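PDB 5N5S: ALDH21) from Physcomitrella patens subsp. patens, which probably oxidises D-glyceraldehyde 3-phosphate to 3-phosphoglycerate with NADP(+) and water, as a non-phosphorylating member of the aldehyde dehydrogenase family. Local coordinates for residues V66-P71 / T217-L222; T138-T143 / P191-A196; K259-T264 / A275-K280; G287-C292 / H322-Y327. One frame throughout, in Å; residues are numbered along the deposited sequence.

Contact 1. Residues V66-P71 / T217-L222; sequences VAAKVP and TPLSAL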
# COMPACT_ATOMS: atom_id res chain seq x y z
N VAL B 66 -5.49 50.16 14.03
CA VAL B 66 -5.12 49.73 12.68
C VAL B 66 -3.60 49.61 12.56
O VAL B 66 -2.89 50.59 12.78
CB VAL B 66 -5.73 50.63 11.57
CG1 VAL B 66 -5.35 50.12 10.18
CG2 VAL B 66 -7.25 50.71 11.70
N ALA B 67 -3.13 48.40 12.26
CA ALA B 67 -1.70 48.12 12.14
C ALA B 67 -1.25 47.76 10.73
O ALA B 67 -0.06 47.79 10.44
CB ALA B 67 -1.30 47.03 13.12
N ALA B 68 -2.21 47.43 9.84
CA ALA B 68 -1.92 47.09 8.45
C ALA B 68 -3.03 47.51 7.50
O ALA B 68 -4.20 47.58 7.89
CB ALA B 68 -1.67 45.60 8.32
N LYS B 69 -2.65 47.81 6.24
CA LYS B 69 -3.56 48.19 5.16
C LYS B 69 -3.40 47.22 4.00
O LYS B 69 -2.30 47.05 3.48
CB LYS B 69 -3.36 49.66 4.74
CG LYS B 69 -4.07 50.64 5.67
CD LYS B 69 -4.11 52.04 5.11
CE LYS B 69 -4.89 52.98 6.00
NZ LYS B 69 -4.94 54.35 5.44
N VAL B 70 -4.50 46.54 3.65
CA VAL B 70 -4.54 45.52 2.60
C VAL B 70 -5.43 45.96 1.41
O VAL B 70 -6.59 46.33 1.65
CB VAL B 70 -4.98 44.15 3.21
CG1 VAL B 70 -5.26 43.11 2.12
CG2 VAL B 70 -3.94 43.62 4.20
N PRO B 71 -4.95 45.91 0.14
CA PRO B 71 -5.81 46.29 -1.00
C PRO B 71 -7.05 45.39 -1.12
O PRO B 71 -6.95 44.17 -0.97
CB PRO B 71 -4.89 46.12 -2.22
CG PRO B 71 -3.51 46.12 -1.67
CD PRO B 71 -3.61 45.49 -0.32
N THR B 217 -7.90 38.28 9.41
CA THR B 217 -6.54 37.72 9.50
C THR B 217 -5.92 37.40 8.10
O THR B 217 -5.62 36.23 7.83
CB THR B 217 -6.52 36.48 10.43
OG1 THR B 217 -7.26 35.42 9.81
CG2 THR B 217 -7.06 36.77 11.84
N PRO B 218 -5.66 38.39 7.21
CA PRO B 218 -5.13 38.03 5.88
C PRO B 218 -3.62 38.04 5.71
O PRO B 218 -3.13 37.46 4.74
CB PRO B 218 -5.78 39.08 4.97
CG PRO B 218 -5.94 40.30 5.85
CD PRO B 218 -5.95 39.84 7.29
N LEU B 219 -2.89 38.74 6.60
CA LEU B 219 -1.44 38.97 6.57
C LEU B 219 -0.61 37.70 6.47
O LEU B 219 0.35 37.69 5.70
CB LEU B 219 -1.02 39.80 7.79
CG LEU B 219 -1.07 41.35 7.72
CD1 LEU B 219 -2.36 41.88 7.10
CD2 LEU B 219 -0.93 41.94 9.09
N SER B 220 -0.98 36.63 7.22
CA SER B 220 -0.28 35.34 7.21
C SER B 220 -0.31 34.72 5.82
O SER B 220 0.72 34.24 5.35
CB SER B 220 -0.91 34.38 8.21
OG SER B 220 -0.69 34.89 9.51
N ALA B 221 -1.48 34.78 5.15
CA ALA B 221 -1.69 34.28 3.79
C ALA B 221 -0.95 35.14 2.77
O ALA B 221 -0.49 34.62 1.76
CB ALA B 221 -3.17 34.24 3.47
N LEU B 222 -0.83 36.45 3.04
CA LEU B 222 -0.15 37.39 2.15
C LEU B 222 1.37 37.26 2.21
O LEU B 222 2.03 37.50 1.19
CB LEU B 222 -0.60 38.84 2.38
CG LEU B 222 -2.06 39.15 2.02
CD1 LEU B 222 -2.47 40.50 2.54
CD2 LEU B 222 -2.30 39.06 0.52
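Val70 and Leu222 meet tip to tip between strand 66-71 and the first turn of helix 219-229. Both methyls of Val70 are used: CG1 and CG2 straddle CD1 of Leu222, with CG2 3.8 Å from that methyl. The first torsion explains the fork, since CG1 stands trans to the backbone N (chi1 170°) while CG2 stands trans to the carbonyl carbon, and the pair spreads over the leucine end. Leu219 comes in at a slant. Its CD1 lies 3.7 Å from Val70 CG2, and its CD2 reaches Ala68 CB at 3.8 Å, a single leucine thus bridging the two strand residues whose CB atoms face the helix. The ring of Pro218 adds a looser touch, CG standing 4.2 Å from Val70 CG2. Ala67 and Ala68 form a classic beta bulge, both facing Val58. Tyr40 of strand 38-44 touches both Ala68 and Leu219, and Glu125 of helix 115-126 accepts hydrogen bonds from Leu219 N and Ser220 OG. Every group that meets across the interface is aliphatic and buried, which implies that burial of methyl and ring carbons, rather than directional bonding, holds this N-terminal sheet against the helix.

Contact 2. Residues T138-T143 / P191-A196; sequences TRTIDT and PLNLVA. With NAP (NADP nicotinamide-adenine-dinucleotide phosphate), chain G.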
# COMPACT_ATOMS: atom_id res chain seq x y z
N THR B 138 5.95 26.83 13.45
CA THR B 138 6.65 25.53 13.51
C THR B 138 5.81 24.43 12.85
O THR B 138 6.35 23.62 12.09
CB THR B 138 7.04 25.21 14.97
OG1 THR B 138 7.88 26.26 15.47
CG2 THR B 138 7.79 23.86 15.11
N ARG B 139 4.48 24.42 13.12
CA ARG B 139 3.47 23.51 12.57
C ARG B 139 3.37 23.67 11.05
O ARG B 139 3.22 22.68 10.33
CB ARG B 139 2.10 23.80 13.20
CG ARG B 139 1.85 23.11 14.53
CD ARG B 139 0.79 22.03 14.39
NE ARG B 139 -0.52 22.45 14.89
CZ ARG B 139 -1.65 21.79 14.66
NH1 ARG B 139 -2.79 22.23 15.16
NH2 ARG B 139 -1.64 20.68 13.93
N THR B 140 3.44 24.93 10.57
CA THR B 140 3.36 25.31 9.15
C THR B 140 4.61 24.82 8.40
O THR B 140 4.48 24.31 7.28
CB THR B 140 3.11 26.82 9.00
OG1 THR B 140 1.91 27.16 9.70
CG2 THR B 140 2.98 27.27 7.56
N ILE B 141 5.80 24.94 9.04
CA ILE B 141 7.08 24.47 8.49
C ILE B 141 7.00 22.95 8.25
O ILE B 141 7.36 22.48 7.16
CB ILE B 141 8.27 24.92 9.39
CG1 ILE B 141 8.52 26.44 9.26
CG2 ILE B 141 9.56 24.12 9.06
CD1 ILE B 141 9.33 27.10 10.41
N ASP B 142 6.46 22.20 9.24
CA ASP B 142 6.27 20.75 9.15
C ASP B 142 5.28 20.37 8.05
O ASP B 142 5.51 19.38 7.36
CB ASP B 142 5.83 20.17 10.51
CG ASP B 142 6.87 20.23 11.63
OD1 ASP B 142 8.08 20.24 11.31
OD2 ASP B 142 6.46 20.21 12.82
N THR B 143 4.20 21.16 7.87
CA THR B 143 3.14 20.95 6.87
C THR B 143 3.72 21.02 5.44
O THR B 143 3.39 20.17 4.60
CB THR B 143 1.97 21.92 7.15
OG1 THR B 143 1.44 21.63 8.45
CG2 THR B 143 0.83 21.82 6.12
N PRO B 191 -4.58 31.39 10.91
CA PRO B 191 -4.48 31.99 9.58
C PRO B 191 -3.28 31.55 8.74
O PRO B 191 -3.19 31.95 7.57
CB PRO B 191 -4.47 33.50 9.85
CG PRO B 191 -4.04 33.65 11.23
CD PRO B 191 -4.31 32.38 11.98
N LEU B 192 -2.38 30.76 9.30
CA LEU B 192 -1.22 30.29 8.57
C LEU B 192 -1.26 28.78 8.35
O LEU B 192 -1.20 28.34 7.21
CB LEU B 192 0.09 30.73 9.27
CG LEU B 192 1.40 30.45 8.54
CD1 LEU B 192 1.56 31.34 7.30
CD2 LEU B 192 2.57 30.61 9.47
N ASN B 193 -1.37 28.00 9.43
CA ASN B 193 -1.38 26.54 9.38
C ASN B 193 -2.55 25.96 8.59
O ASN B 193 -2.34 25.01 7.84
CB ASN B 193 -1.29 25.92 10.78
CG ASN B 193 -0.92 24.45 10.81
OD1 ASN B 193 0.12 24.03 10.30
ND2 ASN B 193 -1.75 23.64 11.43
N LEU B 194 -3.76 26.55 8.70
CA LEU B 194 -4.93 26.05 7.97
C LEU B 194 -4.92 26.42 6.48
O LEU B 194 -5.52 25.71 5.67
CB LEU B 194 -6.25 26.43 8.64
CG LEU B 194 -6.46 25.73 9.98
CD1 LEU B 194 -7.53 26.41 10.76
CD2 LEU B 194 -6.76 24.25 9.82
N VAL B 195 -4.18 27.49 6.13
CA VAL B 195 -3.96 27.90 4.74
C VAL B 195 -2.92 26.89 4.17
O VAL B 195 -3.10 26.38 3.06
CB VAL B 195 -3.46 29.37 4.68
CG1 VAL B 195 -2.86 29.70 3.32
CG2 VAL B 195 -4.58 30.34 5.03
N ALA B 196 -1.85 26.59 4.96
CA ALA B 196 -0.79 25.62 4.63
C ALA B 196 -1.38 24.22 4.32
O ALA B 196 -0.96 23.59 3.36
CB ALA B 196 0.20 25.51 5.78
PA NAP G . -16.44 31.48 9.21
O1A NAP G . -17.47 30.54 8.70
O2A NAP G . -17.02 32.79 9.77
O5B NAP G . -15.46 31.96 8.04
C5B NAP G . -14.45 31.17 7.37
C4B NAP G . -14.17 31.82 6.04
O4B NAP G . -15.36 31.78 5.21
C3B NAP G . -13.72 33.28 6.06
O3B NAP G . -12.66 33.47 5.13
C2B NAP G . -14.98 34.04 5.66
O2B NAP G . -14.79 35.38 5.15
C1B NAP G . -15.58 33.07 4.65
N9A NAP G . -16.98 33.16 4.25
C8A NAP G . -18.08 33.30 5.06
N7A NAP G . -19.22 33.29 4.42
C5A NAP G . -18.86 33.13 3.09
C6A NAP G . -19.61 33.02 1.90
N6A NAP G . -20.94 33.03 1.86
N1A NAP G . -18.93 32.87 0.73
C2A NAP G . -17.59 32.83 0.77
N3A NAP G . -16.78 32.92 1.83
C4A NAP G . -17.48 33.06 2.97
O3 NAP G . -15.42 30.99 10.34
PN NAP G . -14.34 31.70 11.28
O1N NAP G . -15.05 32.55 12.27
O2N NAP G . -13.29 32.31 10.44
O5D NAP G . -13.75 30.43 12.04
C5D NAP G . -14.47 29.79 13.13
C4D NAP G . -15.07 28.46 12.72
O4D NAP G . -14.10 27.67 11.99
C3D NAP G . -15.49 27.57 13.89
O3D NAP G . -16.72 26.90 13.64
C2D NAP G . -14.31 26.60 13.97
O2D NAP G . -14.56 25.37 14.63
C1D NAP G . -14.09 26.34 12.45
N1N NAP G . -12.70 25.76 12.20
C2N NAP G . -12.57 24.46 11.66
C3N NAP G . -11.30 23.90 11.57
C7N NAP G . -11.01 22.48 11.14
O7N NAP G . -9.82 22.13 10.95
N7N NAP G . -12.04 21.65 10.95
C4N NAP G . -10.21 24.66 11.99
C5N NAP G . -10.38 25.93 12.51
C6N NAP G . -11.63 26.47 12.60
P2B NAP G . -14.61 36.70 6.04
O1X NAP G . -14.26 36.44 7.49
O2X NAP G . -15.92 37.51 5.87
O3X NAP G . -13.48 37.36 5.26
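Asn193 lays the end of its side chain over one face of the Arg139 guanidinium, above its centre. The two planes are 45° apart, so this is a tilted cover rather than a flat stack, and the side chains cross at about a right angle. Arg139 is bent at chi2 and chi3 (-111° and -102°), which folds the guanidinium back over the amide; its NH2 forms a salt bridge with Asp477. Arg139 also belongs to the succinate site observed for this protein, close to Arg475 and Tyr314.

The backbones come close here, the CA atoms of Thr140 and Asn193 being 4.9 Å apart. Thr140 OG1 sits 3.4 Å from Asn193 CA and bonds to Glu136 O, while its CG2 lies 3.7 Å from Ala196 CB. Leu192 passes crosswise over Thr140, its CD2 3.5 Å from OG1. One turn on, Thr143 OG1 donates to Arg139 O at 2.8 Å, on the other face of that carbonyl from Thr143 N, leaving its CG2 beside Ala196.

The carboxylate of Glu136 (OE2) accepts from the backbone N atoms of Leu192 and Asn193. Helix 130-151 is thereby joined to the start of helix 193-205, with Leu192 touching helices 115-126 and 219-229 and Thr140 touching helix 97-113.

Contact 3. Residues K259-T264 / A275-K280; sequences KLLTFT and ARAGKK. With NAP (NADP nicotinamide-adenine-dinucleotide phosphate), chain G.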
# COMPACT_ATOMS: atom_id res chain seq x y z
N LYS B 259 -12.54 22.98 -9.93
CA LYS B 259 -12.87 21.56 -9.91
C LYS B 259 -13.03 21.04 -8.48
O LYS B 259 -13.61 19.98 -8.25
CB LYS B 259 -11.86 20.74 -10.72
CG LYS B 259 -11.82 21.08 -12.23
CD LYS B 259 -13.13 20.74 -13.00
CE LYS B 259 -13.38 19.28 -13.41
NZ LYS B 259 -12.41 18.78 -14.42
N LEU B 260 -12.55 21.83 -7.51
CA LEU B 260 -12.64 21.53 -6.09
C LEU B 260 -12.76 22.80 -5.26
O LEU B 260 -12.10 23.80 -5.54
CB LEU B 260 -11.42 20.69 -5.63
CG LEU B 260 -11.22 20.47 -4.10
CD1 LEU B 260 -12.09 19.33 -3.58
CD2 LEU B 260 -9.78 20.22 -3.77
N LEU B 261 -13.60 22.73 -4.23
CA LEU B 261 -13.76 23.75 -3.22
C LEU B 261 -13.32 23.12 -1.89
O LEU B 261 -13.86 22.09 -1.47
CB LEU B 261 -15.22 24.27 -3.12
CG LEU B 261 -15.61 25.05 -1.84
CD1 LEU B 261 -14.87 26.40 -1.75
CD2 LEU B 261 -17.10 25.26 -1.76
N THR B 262 -12.32 23.71 -1.25
CA THR B 262 -11.85 23.25 0.06
C THR B 262 -12.09 24.39 1.04
O THR B 262 -11.53 25.48 0.90
CB THR B 262 -10.44 22.61 0.03
OG1 THR B 262 -10.05 22.25 1.35
CG2 THR B 262 -9.37 23.49 -0.63
N PHE B 263 -13.00 24.15 1.98
CA PHE B 263 -13.40 25.12 2.99
C PHE B 263 -13.08 24.69 4.40
O PHE B 263 -13.35 23.55 4.79
CB PHE B 263 -14.91 25.42 2.85
CG PHE B 263 -15.51 26.33 3.90
CD1 PHE B 263 -15.49 27.71 3.75
CD2 PHE B 263 -16.11 25.80 5.04
CE1 PHE B 263 -16.06 28.55 4.71
CE2 PHE B 263 -16.66 26.64 6.01
CZ PHE B 263 -16.65 28.01 5.83
N THR B 264 -12.56 25.64 5.19
CA THR B 264 -12.28 25.51 6.62
C THR B 264 -12.96 26.71 7.28
O THR B 264 -12.65 27.86 6.96
CB THR B 264 -10.78 25.35 6.92
OG1 THR B 264 -10.29 24.19 6.24
CG2 THR B 264 -10.51 25.15 8.40
N ALA B 275 -24.03 23.10 -0.66
CA ALA B 275 -25.34 23.14 -1.33
C ALA B 275 -25.38 24.03 -2.59
O ALA B 275 -26.18 23.79 -3.49
CB ALA B 275 -26.41 23.58 -0.33
N ARG B 276 -24.52 25.06 -2.64
CA ARG B 276 -24.44 26.01 -3.75
C ARG B 276 -23.23 25.78 -4.68
O ARG B 276 -23.10 26.47 -5.69
CB ARG B 276 -24.40 27.44 -3.19
CG ARG B 276 -25.70 27.95 -2.56
CD ARG B 276 -25.47 29.10 -1.58
NE ARG B 276 -24.44 30.04 -2.03
CZ ARG B 276 -23.34 30.34 -1.33
NH1 ARG B 276 -23.13 29.79 -0.14
NH2 ARG B 276 -22.44 31.18 -1.82
N ALA B 277 -22.36 24.82 -4.34
CA ALA B 277 -21.10 24.50 -5.03
C ALA B 277 -21.22 24.03 -6.50
O ALA B 277 -20.25 24.15 -7.25
CB ALA B 277 -20.32 23.47 -4.23
N GLY B 278 -22.36 23.47 -6.88
CA GLY B 278 -22.55 22.94 -8.22
C GLY B 278 -21.91 21.57 -8.39
O GLY B 278 -21.98 20.74 -7.48
N LYS B 279 -21.28 21.34 -9.55
CA LYS B 279 -20.64 20.08 -9.97
C LYS B 279 -19.35 19.70 -9.23
O LYS B 279 -19.09 18.51 -9.05
CB LYS B 279 -20.37 20.12 -11.48
CG LYS B 279 -21.64 20.12 -12.31
CD LYS B 279 -21.40 20.05 -13.81
CE LYS B 279 -22.68 20.35 -14.57
NZ LYS B 279 -22.44 21.25 -15.74
N LYS B 280 -18.54 20.70 -8.82
CA LYS B 280 -17.23 20.52 -8.17
C LYS B 280 -17.21 19.62 -6.92
O LYS B 280 -18.21 19.49 -6.20
CB LYS B 280 -16.59 21.88 -7.82
CG LYS B 280 -17.37 22.71 -6.80
CD LYS B 280 -16.68 24.02 -6.41
CE LYS B 280 -16.58 25.10 -7.47
NZ LYS B 280 -17.85 25.34 -8.20
PA NAP G . -16.44 31.48 9.21
O1A NAP G . -17.47 30.54 8.70
O2A NAP G . -17.02 32.79 9.77
O5B NAP G . -15.46 31.96 8.04
C5B NAP G . -14.45 31.17 7.37
C4B NAP G . -14.17 31.82 6.04
O4B NAP G . -15.36 31.78 5.21
C3B NAP G . -13.72 33.28 6.06
O3B NAP G . -12.66 33.47 5.13
C2B NAP G . -14.98 34.04 5.66
O2B NAP G . -14.79 35.38 5.15
C1B NAP G . -15.58 33.07 4.65
N9A NAP G . -16.98 33.16 4.25
C8A NAP G . -18.08 33.30 5.06
N7A NAP G . -19.22 33.29 4.42
C5A NAP G . -18.86 33.13 3.09
C6A NAP G . -19.61 33.02 1.90
N6A NAP G . -20.94 33.03 1.86
N1A NAP G . -18.93 32.87 0.73
C2A NAP G . -17.59 32.83 0.77
N3A NAP G . -16.78 32.92 1.83
C4A NAP G . -17.48 33.06 2.97
O3 NAP G . -15.42 30.99 10.34
PN NAP G . -14.34 31.70 11.28
O1N NAP G . -15.05 32.55 12.27
O2N NAP G . -13.29 32.31 10.44
O5D NAP G . -13.75 30.43 12.04
C5D NAP G . -14.47 29.79 13.13
C4D NAP G . -15.07 28.46 12.72
O4D NAP G . -14.10 27.67 11.99
C3D NAP G . -15.49 27.57 13.89
O3D NAP G . -16.72 26.90 13.64
C2D NAP G . -14.31 26.60 13.97
O2D NAP G . -14.56 25.37 14.63
C1D NAP G . -14.09 26.34 12.45
N1N NAP G . -12.70 25.76 12.20
C2N NAP G . -12.57 24.46 11.66
C3N NAP G . -11.30 23.90 11.57
C7N NAP G . -11.01 22.48 11.14
O7N NAP G . -9.82 22.13 10.95
N7N NAP G . -12.04 21.65 10.95
C4N NAP G . -10.21 24.66 11.99
C5N NAP G . -10.38 25.93 12.51
C6N NAP G . -11.63 26.47 12.60
P2B NAP G . -14.61 36.70 6.04
O1X NAP G . -14.26 36.44 7.49
O2X NAP G . -15.92 37.51 5.87
O3X NAP G . -13.48 37.36 5.26
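Just before strand 260-264 the backbone meets the end of the turn that follows helix 267-276, the CA atoms of Lys259 and Lys280 being 4.8 Å apart. Lys280 carries most of the side-chain contact. Its CB lies 3.6 Å from Lys259 O, and its CD rests on Leu261 CB, also at 3.6 Å. With CG placed between the backbone N and carbonyl carbon (chi1 64°) and further bends at chi3 and chi4, the lysine curls back: NZ donates to Ala277 O at 2.8 Å, in the carbonyl plane. The carbonyls of Thr253 and Asp255 take NZ as well, three backbone oxygens gripping one buried ammonium. Between them, strand 260-264, helix 267-276 and strand 281-285 make a beta-alpha-beta unit of the coenzyme-binding domain, and Gly278, with positive phi, begins the turn that leads into the last strand. Leu261 points toward this turn, and its CD2 makes a loose apolar touch with Ala277 CB at 4.4 Å. Farther along the strand, the Phe263 ring presents its edge to the coenzyme, CE1 3.3 Å from O4B of the adenosine ribose. Thr264 CG2 lies against the nicotinamide ring, 3.5 Å from C3N. Lys274 of the second subunit donates to the carbonyls of Gly278 and Lys280.

Contact 4. Residues G287-C292 / H322-Y327; sequences GGNAPC and HMQRLY. With NAP (NADP nicotinamide-adenine-dinucleotide phosphate), chain G.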
# COMPACT_ATOMS: atom_id res chain seq x y z
N GLY B 287 -16.76 23.08 12.41
CA GLY B 287 -16.70 23.15 13.86
C GLY B 287 -16.77 21.85 14.63
O GLY B 287 -16.97 20.78 14.06
N GLY B 288 -16.60 21.96 15.95
CA GLY B 288 -16.66 20.83 16.87
C GLY B 288 -17.07 21.20 18.28
O GLY B 288 -16.94 22.36 18.70
N ASN B 289 -17.55 20.21 19.02
CA ASN B 289 -17.94 20.28 20.43
C ASN B 289 -17.25 19.05 21.07
O ASN B 289 -17.89 18.06 21.46
CB ASN B 289 -19.47 20.25 20.58
CG ASN B 289 -19.99 20.36 21.99
OD1 ASN B 289 -19.25 20.30 22.97
ND2 ASN B 289 -21.30 20.51 22.14
N ALA B 290 -15.91 19.12 21.12
CA ALA B 290 -15.07 18.03 21.54
C ALA B 290 -15.16 17.65 23.04
O ALA B 290 -14.90 18.47 23.92
CB ALA B 290 -13.64 18.28 21.13
N PRO B 291 -15.45 16.34 23.31
CA PRO B 291 -15.48 15.83 24.69
C PRO B 291 -14.17 15.10 25.09
O PRO B 291 -13.40 14.69 24.22
CB PRO B 291 -16.65 14.85 24.65
CG PRO B 291 -16.64 14.33 23.21
CD PRO B 291 -15.84 15.28 22.35
N CYS B 292 -13.95 14.89 26.40
CA CYS B 292 -12.78 14.16 26.90
C CYS B 292 -13.16 13.34 28.12
O CYS B 292 -13.75 13.88 29.05
CB CYS B 292 -11.62 15.10 27.20
SG CYS B 292 -10.06 14.26 27.61
N HIS B 322 -11.19 22.32 20.44
CA HIS B 322 -11.22 22.82 21.82
C HIS B 322 -12.02 21.82 22.66
O HIS B 322 -13.11 21.41 22.23
CB HIS B 322 -11.83 24.24 21.85
CG HIS B 322 -12.60 24.61 23.09
ND1 HIS B 322 -12.00 24.70 24.34
CD2 HIS B 322 -13.90 24.99 23.21
CE1 HIS B 322 -12.95 25.09 25.17
NE2 HIS B 322 -14.11 25.27 24.54
N MET B 323 -11.46 21.38 23.82
CA MET B 323 -12.12 20.47 24.75
C MET B 323 -13.24 21.25 25.46
O MET B 323 -13.01 21.94 26.47
CB MET B 323 -11.13 19.84 25.75
CG MET B 323 -11.76 18.87 26.74
SD MET B 323 -10.60 18.42 28.05
CE MET B 323 -10.84 19.76 29.17
N GLN B 324 -14.44 21.19 24.88
CA GLN B 324 -15.61 21.90 25.41
C GLN B 324 -16.22 21.13 26.57
O GLN B 324 -16.77 21.74 27.49
CB GLN B 324 -16.65 22.08 24.30
CG GLN B 324 -17.56 23.29 24.49
CD GLN B 324 -18.36 23.58 23.25
OE1 GLN B 324 -17.82 23.78 22.15
NE2 GLN B 324 -19.67 23.62 23.40
N ARG B 325 -16.17 19.78 26.52
CA ARG B 325 -16.79 18.90 27.49
C ARG B 325 -15.79 17.97 28.18
O ARG B 325 -14.99 17.31 27.52
CB ARG B 325 -17.93 18.11 26.84
CG ARG B 325 -19.02 19.01 26.24
CD ARG B 325 -20.13 18.25 25.55
NE ARG B 325 -19.70 17.66 24.28
CZ ARG B 325 -19.85 16.38 23.97
NH1 ARG B 325 -19.45 15.93 22.79
NH2 ARG B 325 -20.39 15.54 24.84
N LEU B 326 -15.85 17.91 29.52
CA LEU B 326 -14.97 17.07 30.33
C LEU B 326 -15.80 16.10 31.19
O LEU B 326 -16.58 16.54 32.03
CB LEU B 326 -14.03 17.95 31.19
CG LEU B 326 -12.98 17.25 32.07
CD1 LEU B 326 -12.10 16.30 31.25
CD2 LEU B 326 -12.13 18.27 32.80
N TYR B 327 -15.61 14.79 30.96
CA TYR B 327 -16.29 13.70 31.66
C TYR B 327 -15.29 12.96 32.53
O TYR B 327 -14.35 12.36 32.02
CB TYR B 327 -17.00 12.75 30.67
CG TYR B 327 -18.05 13.46 29.84
CD1 TYR B 327 -19.34 13.64 30.32
CD2 TYR B 327 -17.73 14.00 28.59
CE1 TYR B 327 -20.30 14.34 29.57
CE2 TYR B 327 -18.67 14.70 27.84
CZ TYR B 327 -19.96 14.86 28.33
OH TYR B 327 -20.88 15.56 27.60
PA NAP G . -16.44 31.48 9.21
O1A NAP G . -17.47 30.54 8.70
O2A NAP G . -17.02 32.79 9.77
O5B NAP G . -15.46 31.96 8.04
C5B NAP G . -14.45 31.17 7.37
C4B NAP G . -14.17 31.82 6.04
O4B NAP G . -15.36 31.78 5.21
C3B NAP G . -13.72 33.28 6.06
O3B NAP G . -12.66 33.47 5.13
C2B NAP G . -14.98 34.04 5.66
O2B NAP G . -14.79 35.38 5.15
C1B NAP G . -15.58 33.07 4.65
N9A NAP G . -16.98 33.16 4.25
C8A NAP G . -18.08 33.30 5.06
N7A NAP G . -19.22 33.29 4.42
C5A NAP G . -18.86 33.13 3.09
C6A NAP G . -19.61 33.02 1.90
N6A NAP G . -20.94 33.03 1.86
N1A NAP G . -18.93 32.87 0.73
C2A NAP G . -17.59 32.83 0.77
N3A NAP G . -16.78 32.92 1.83
C4A NAP G . -17.48 33.06 2.97
O3 NAP G . -15.42 30.99 10.34
PN NAP G . -14.34 31.70 11.28
O1N NAP G . -15.05 32.55 12.27
O2N NAP G . -13.29 32.31 10.44
O5D NAP G . -13.75 30.43 12.04
C5D NAP G . -14.47 29.79 13.13
C4D NAP G . -15.07 28.46 12.72
O4D NAP G . -14.10 27.67 11.99
C3D NAP G . -15.49 27.57 13.89
O3D NAP G . -16.72 26.90 13.64
C2D NAP G . -14.31 26.60 13.97
O2D NAP G . -14.56 25.37 14.63
C1D NAP G . -14.09 26.34 12.45
N1N NAP G . -12.70 25.76 12.20
C2N NAP G . -12.57 24.46 11.66
C3N NAP G . -11.30 23.90 11.57
C7N NAP G . -11.01 22.48 11.14
O7N NAP G . -9.82 22.13 10.95
N7N NAP G . -12.04 21.65 10.95
C4N NAP G . -10.21 24.66 11.99
C5N NAP G . -10.38 25.93 12.51
C6N NAP G . -11.63 26.47 12.60
P2B NAP G . -14.61 36.70 6.04
O1X NAP G . -14.26 36.44 7.49
O2X NAP G . -15.92 37.51 5.87
O3X NAP G . -13.48 37.36 5.26
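Arg325 takes hold of Asn289 side-on with two nitrogens. NH1 donates to the backbone O of Asn289 at 3.0 Å, nearly along the C=O axis, while NE reaches side-chain OD1, also at 3.0 Å, from above the amide's carbonyl plane and away from its lone pairs. The amide and guanidinium planes are almost perpendicular, 84° apart. Pro291 covers one face of the guanidinium, its CB 3.4 Å above the plane and toward the rim. At the edge, NH2 donates to Tyr327 OH at 2.8 Å, so bonds in the plane and a proline over it fix how the group is turned. The Gln324 amide stacks against that of Asn289, the planes 14° apart.

The backbones behind these groups run parallel. Arg325 N donates to Ala290 O, and Tyr327 N to Cys292 O at 2.8 Å in a nearly straight bond (173° at the hydrogen); Cys292 N to Arg325 O is weak. On the opposite sheet face from Pro291 and Arg325, Cys292 CB lies 3.6 Å from Met323 SD.

A further shell sets the amides: Arg411 O takes Asn289 ND2, while Ile415 N, Glu413 O and Ala410 O hold Gln324. Leu308 of helix 301-313, the connecting helix of this beta-alpha-beta crossover, packs on Cys292, Met323 and Leu326; helix 428-435 lies against Pro291 and Tyr327, and strand 419-425 pairs beyond strand 323-329.

How the contacts relate
From the N terminus, strand 66-71 opens the longest loop, which contact 1 closes 146 residues later at helix 219-229. Contact 2 is nested inside it, joining helix 130-151 to helix 193-205, and the two touch where Pro191 and Leu192 pack on Thr217 and Ser220. Contacts 3 and 4 follow in series as short beta-alpha-beta closures, one in the coenzyme-binding sheet and one in the sheet that contains strands 290-294 and 323-329. Contact 2 meets contact 3 through Leu194 and Thr264, beside the nicotinamide. Contacts 2, 3 and 4 all reach NADP, with contact 4 approaching through Gly287, whereas contacts 1 and 4 lie on opposite sides of the chain's centre.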